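Local atomic coordinates of aerobactin synthase IucA (PDB entry 5JM8), a protein that catalyses, as an ATP-dependent NIS synthetase, a ligation step in assembly of the siderophore aerobactin, probably by adenylating a carboxylate of citrate and joining it to an amine. Residues A[112-117]-A[154-159]; A[119-124]-A[170-175]. All blocks are in the same frame, centred on the assembly; numbering follows the deposited sequence.

Contact 1 of 2, residues A[112-117]-A[154-159]; sequences MESHAH and APKSHE
Ser114 and Lys156 bring their CA atoms to 4.4 Å of each other, where the middle part of helix 101-124 meets the irregular loop 154-159. That segment lies in the connection between helix 138-142 and helix 163-169, in the IucA/IucC family region of this NIS synthetase, and the side chain of Pro155 lies about 6 Å from the bound ATP, so the helix backs a piece of chain beside the nucleotide pocket. Two side chains one helical turn apart, Ser114 and His117, take hold of the two polar backbone atoms of Lys156. The side chain of Ser114 turns its OG away from the backbone N and toward the loop, where it accepts from Lys156 N at 2.9 Å; the N-H...O angle of 143° makes this bond clearly bent. The same OG also touches Pro155 CD (3.4 Å) and Lys156 CB. His117 answers with ND1, which donates to Lys156 O at 3.2 Å. This second bond is long but straight, 171° at the hydrogen, and the carbonyl oxygen lies in the imidazole plane. Both polar backbone atoms of Lys156 are thus bonded to the helix, while its bent side chain leads NZ away toward Leu145 O, a weak hydrogen bond. The side chains of Ala154 and Ser157 touch Tyr548 of helix 545-549. The imidazoles of His117 and His158 arrive from opposite directions and lie nearly parallel, planes at 17° and centroids 4.4 Å apart, the rings slid so that they barely overlap. Lys156 O serves both rings differently: it meets His117 at the edge but stands 3.0 Å above the plane of His158, offset toward the rim.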
loop_
_atom_site.group_PDB
_atom_site.type_symbol
_atom_site.label_atom_id
_atom_site.label_comp_id
_atom_site.label_asym_id
_atom_site.label_seq_id
_atom_site.Cartn_x
_atom_site.Cartn_y
_atom_site.Cartn_z
ATOM N N MET A 112 17.528 5.486 40.108
ATOM C CA MET A 112 16.507 4.479 40.393
ATOM C C MET A 112 15.250 4.729 39.578
ATOM O O MET A 112 14.599 3.788 39.123
ATOM C CB MET A 112 16.146 4.465 41.878
ATOM C CG MET A 112 17.192 3.837 42.782
ATOM S SD MET A 112 17.790 2.230 42.202
ATOM C CE MET A 112 19.485 2.648 41.857
ATOM N N GLU A 113 14.899 6.001 39.421
ATOM C CA GLU A 113 13.748 6.379 38.617
ATOM C C GLU A 113 13.938 5.861 37.199
ATOM O O GLU A 113 13.059 5.202 36.648
ATOM C CB GLU A 113 13.554 7.900 38.622
ATOM C CG GLU A 113 12.937 8.451 39.913
ATOM C CD GLU A 113 12.924 9.971 39.971
ATOM O OE1 GLU A 113 13.622 10.613 39.156
ATOM O OE2 GLU A 113 12.212 10.523 40.837
ATOM N N SER A 114 15.104 6.139 36.625
ATOM C CA SER A 114 15.427 5.669 35.285
ATOM C C SER A 114 15.373 4.145 35.217
ATOM O O SER A 114 14.788 3.579 34.297
ATOM C CB SER A 114 16.810 6.167 34.860
ATOM O OG SER A 114 17.174 5.651 33.590
ATOM N N HIS A 115 15.981 3.489 36.201
ATOM C CA HIS A 115 16.031 2.032 36.234
ATOM C C HIS A 115 14.628 1.435 36.280
ATOM O O HIS A 115 14.358 0.416 35.645
ATOM C CB HIS A 115 16.850 1.553 37.438
ATOM C CG HIS A 115 16.922 0.063 37.567
ATOM N ND1 HIS A 115 15.966 -0.676 38.230
ATOM C CD2 HIS A 115 17.839 -0.827 37.116
ATOM C CE1 HIS A 115 16.289 -1.955 38.183
ATOM N NE2 HIS A 115 17.422 -2.075 37.513
ATOM N N ALA A 116 13.737 2.084 37.024
ATOM C CA ALA A 116 12.370 1.603 37.193
ATOM C C ALA A 116 11.513 1.886 35.963
ATOM O O ALA A 116 10.742 1.031 35.524
ATOM C CB ALA A 116 11.743 2.236 38.415
ATOM N N HIS A 117 11.645 3.092 35.421
ATOM C CA HIS A 117 10.902 3.489 34.232
ATOM C C HIS A 117 11.229 2.573 33.061
ATOM O O HIS A 117 10.356 2.227 32.267
ATOM C CB HIS A 117 11.220 4.938 33.863
ATOM C CG HIS A 117 10.846 5.924 34.925
ATOM N ND1 HIS A 117 11.423 7.173 35.018
ATOM C CD2 HIS A 117 9.960 5.842 35.946
ATOM C CE1 HIS A 117 10.902 7.819 36.045
ATOM N NE2 HIS A 117 10.014 7.034 36.626
ATOM N N ALA A 154 21.593 7.727 34.302
ATOM C CA ALA A 154 20.141 7.854 34.344
ATOM C C ALA A 154 19.593 8.318 32.995
ATOM O O ALA A 154 19.095 9.437 32.877
ATOM C CB ALA A 154 19.733 8.820 35.440
ATOM N N PRO A 155 19.681 7.454 31.973
ATOM C CA PRO A 155 19.247 7.802 30.614
ATOM C C PRO A 155 17.735 7.991 30.469
ATOM O O PRO A 155 17.299 8.563 29.469
ATOM C CB PRO A 155 19.717 6.607 29.782
ATOM C CG PRO A 155 19.797 5.479 30.744
ATOM C CD PRO A 155 20.213 6.082 32.045
ATOM N N LYS A 156 16.957 7.522 31.443
ATOM C CA LYS A 156 15.498 7.608 31.376
ATOM C C LYS A 156 14.913 8.400 32.540
ATOM O O LYS A 156 13.876 8.036 33.091
ATOM C CB LYS A 156 14.883 6.204 31.347
ATOM C CG LYS A 156 15.287 5.372 30.138
ATOM C CD LYS A 156 14.779 5.986 28.839
ATOM C CE LYS A 156 15.115 5.117 27.642
ATOM N NZ LYS A 156 14.712 5.752 26.359
ATOM N N SER A 157 15.592 9.475 32.920
ATOM C CA SER A 157 15.020 10.450 33.837
ATOM C C SER A 157 14.060 11.335 33.043
ATOM O O SER A 157 14.439 11.887 32.011
ATOM C CB SER A 157 16.123 11.272 34.514
ATOM O OG SER A 157 15.609 12.457 35.096
ATOM N N HIS A 158 12.820 11.452 33.516
ATOM C CA HIS A 158 11.755 12.138 32.777
ATOM C C HIS A 158 11.327 13.479 33.374
ATOM O O HIS A 158 10.431 14.125 32.833
ATOM C CB HIS A 158 10.505 11.255 32.703
ATOM C CG HIS A 158 10.763 9.854 32.259
ATOM N ND1 HIS A 158 11.676 9.537 31.271
ATOM C CD2 HIS A 158 10.218 8.682 32.653
ATOM C CE1 HIS A 158 11.681 8.233 31.086
ATOM N NE2 HIS A 158 10.806 7.686 31.914
ATOM N N GLU A 159 11.941 13.875 34.488
ATOM C CA GLU A 159 11.468 15.005 35.297
ATOM C C GLU A 159 11.079 16.234 34.464
ATOM O O GLU A 159 11.860 16.683 33.625
ATOM C CB GLU A 159 12.543 15.402 36.312
#

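Contact 2 of 2, residues A[119-124]-A[170-175]; sequences QQAIDA and LPDFAP
Apolar packing of Phe173 and Asp172 against Ala121 and Ala124 joins the C-terminal end of helix 101-124 to the loop that runs from helix 163-169 into strand 177-185. The evidence is a short set of carbon contacts: within the two segments there are no polar bonds between them, and the nearest CA atoms, those of Ala121 and Asp172, are still 6.1 Å apart. Phe173 contributes most. Its CG stands anti to the carbonyl carbon (chi1 -63°), which brings the far end of the ring closer to the helix. Ala121 CA then lies over one face, 4.1 Å from Phe173 CZ, while Ala124 CB approaches obliquely, 3.7 Å from Phe173 CE2. Beside the ring, Asp172 offers its methylene rather than its carboxylate, with its CB 4.0 Å from Ala121 CB. Phe173 and Asp172 are the central residues of a type I beta turn from Pro171 to Ala174, closed by Ala174 N donating to Pro171 O at 2.8 Å. The turn thus presents two consecutive side chains to one helical turn, with the ring lying against Ala121 CA and Ala124 CB. Arg125, next after the helix, adds a polar tie through NH1 to Asp172 O. The contact also borders a subunit interface: His126 of a second subunit packs on Ala124 and meets the Phe173 ring with planes at about 25°.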
loop_
_atom_site.group_PDB
_atom_site.type_symbol
_atom_site.label_atom_id
_atom_site.label_comp_id
_atom_site.label_asym_id
_atom_site.label_seq_id
_atom_site.Cartn_x
_atom_site.Cartn_y
_atom_site.Cartn_z
ATOM N N GLN A 119 12.215 -0.586 33.267
ATOM C CA GLN A 119 11.608 -1.890 33.511
ATOM C C GLN A 119 10.137 -1.864 33.124
ATOM O O GLN A 119 9.624 -2.823 32.552
ATOM C CB GLN A 119 11.768 -2.297 34.979
ATOM C CG GLN A 119 11.222 -3.684 35.309
ATOM C CD GLN A 119 11.991 -4.797 34.619
ATOM O OE1 GLN A 119 13.202 -4.934 34.798
ATOM N NE2 GLN A 119 11.291 -5.594 33.823
ATOM N N GLN A 120 9.467 -0.757 33.433
ATOM C CA GLN A 120 8.069 -0.577 33.058
ATOM C C GLN A 120 7.913 -0.693 31.551
ATOM O O GLN A 120 7.081 -1.456 31.059
ATOM C CB GLN A 120 7.544 0.783 33.531
ATOM C CG GLN A 120 7.353 0.906 35.034
ATOM C CD GLN A 120 6.920 2.300 35.456
ATOM O OE1 GLN A 120 7.113 3.272 34.722
ATOM N NE2 GLN A 120 6.329 2.404 36.641
ATOM N N ALA A 121 8.726 0.067 30.826
ATOM C CA ALA A 121 8.672 0.087 29.371
ATOM C C ALA A 121 8.918 -1.301 28.794
ATOM O O ALA A 121 8.229 -1.726 27.868
ATOM C CB ALA A 121 9.684 1.075 28.823
ATOM N N ILE A 122 9.898 -2.005 29.352
ATOM C CA ILE A 122 10.236 -3.348 28.895
ATOM C C ILE A 122 9.058 -4.301 29.082
ATOM O O ILE A 122 8.818 -5.172 28.245
ATOM C CB ILE A 122 11.477 -3.897 29.640
ATOM C CG1 ILE A 122 12.726 -3.128 29.199
ATOM C CG2 ILE A 122 11.659 -5.395 29.370
ATOM C CD1 ILE A 122 13.964 -3.392 30.032
ATOM N N ASP A 123 8.331 -4.135 30.183
ATOM C CA ASP A 123 7.164 -4.965 30.466
ATOM C C ASP A 123 5.955 -4.538 29.637
ATOM O O ASP A 123 5.004 -5.303 29.477
ATOM C CB ASP A 123 6.810 -4.908 31.954
ATOM C CG ASP A 123 7.840 -5.602 32.832
ATOM O OD1 ASP A 123 8.508 -6.543 32.353
ATOM O OD2 ASP A 123 7.975 -5.206 34.010
ATOM N N ALA A 124 5.996 -3.315 29.117
ATOM C CA ALA A 124 4.895 -2.779 28.323
ATOM C C ALA A 124 5.054 -3.077 26.832
ATOM O O ALA A 124 4.065 -3.138 26.099
ATOM C CB ALA A 124 4.781 -1.277 28.540
ATOM N N LEU A 170 6.733 10.376 25.740
ATOM C CA LEU A 170 8.014 9.741 25.453
ATOM C C LEU A 170 7.815 8.652 24.399
ATOM O O LEU A 170 6.693 8.197 24.186
ATOM C CB LEU A 170 8.623 9.147 26.722
ATOM C CG LEU A 170 8.857 10.110 27.887
ATOM C CD1 LEU A 170 9.354 9.332 29.080
ATOM C CD2 LEU A 170 9.837 11.212 27.521
ATOM N N PRO A 171 8.901 8.240 23.727
ATOM C CA PRO A 171 8.780 7.222 22.678
ATOM C C PRO A 171 8.686 5.795 23.198
ATOM O O PRO A 171 8.289 4.901 22.453
ATOM C CB PRO A 171 10.070 7.397 21.878
ATOM C CG PRO A 171 11.047 7.927 22.866
ATOM C CD PRO A 171 10.249 8.835 23.758
ATOM N N ASP A 172 9.052 5.593 24.459
ATOM C CA ASP A 172 9.264 4.256 25.003
ATOM C C ASP A 172 8.049 3.342 24.821
ATOM O O ASP A 172 8.196 2.177 24.451
ATOM C CB ASP A 172 9.631 4.350 26.489
ATOM C CG ASP A 172 10.846 5.231 26.738
ATOM O OD1 ASP A 172 10.838 6.400 26.299
ATOM O OD2 ASP A 172 11.811 4.756 27.372
ATOM N N PHE A 173 6.855 3.877 25.067
ATOM C CA PHE A 173 5.620 3.095 24.987
ATOM C C PHE A 173 5.013 3.172 23.589
ATOM O O PHE A 173 3.881 2.740 23.366
ATOM C CB PHE A 173 4.609 3.585 26.032
ATOM C CG PHE A 173 5.075 3.416 27.453
ATOM C CD1 PHE A 173 6.045 4.251 27.982
ATOM C CD2 PHE A 173 4.542 2.426 28.261
ATOM C CE1 PHE A 173 6.476 4.101 29.287
ATOM C CE2 PHE A 173 4.967 2.273 29.568
ATOM C CZ PHE A 173 5.937 3.110 30.080
ATOM N N ALA A 174 5.785 3.725 22.658
ATOM C CA ALA A 174 5.378 3.859 21.261
ATOM C C ALA A 174 4.024 4.549 21.102
ATOM O O ALA A 174 3.134 4.022 20.431
ATOM C CB ALA A 174 5.348 2.490 20.599
ATOM N N PRO A 175 3.863 5.735 21.709
ATOM C CA PRO A 175 2.581 6.428 21.614
ATOM C C PRO A 175 2.498 7.346 20.410
ATOM O O PRO A 175 3.475 7.518 19.683
ATOM C CB PRO A 175 2.547 7.243 22.900
ATOM C CG PRO A 175 3.973 7.640 23.082
ATOM C CD PRO A 175 4.805 6.479 22.565
#

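How the contacts relate
Both contacts use helix 101-124, and their centres are 12 Å apart on the same side of the chain's centre. Contact 1 is buried and gripped by directional hydrogen bonds near the nucleotide, with no other chain touching its segments. Contact 2, partly buried, relies on apolar packing and lies where a second subunit comes in. The larger buried surface also belongs to contact 1, 273 against 177 Å². Helix 163-169 separates the two loops in sequence, yet Lys156 NZ and Asp172 OD2 form a long, weak ion pair at 3.2 Å, and Leu170 packs on His158, so the two loops touch each other as well as sharing helix 101-124.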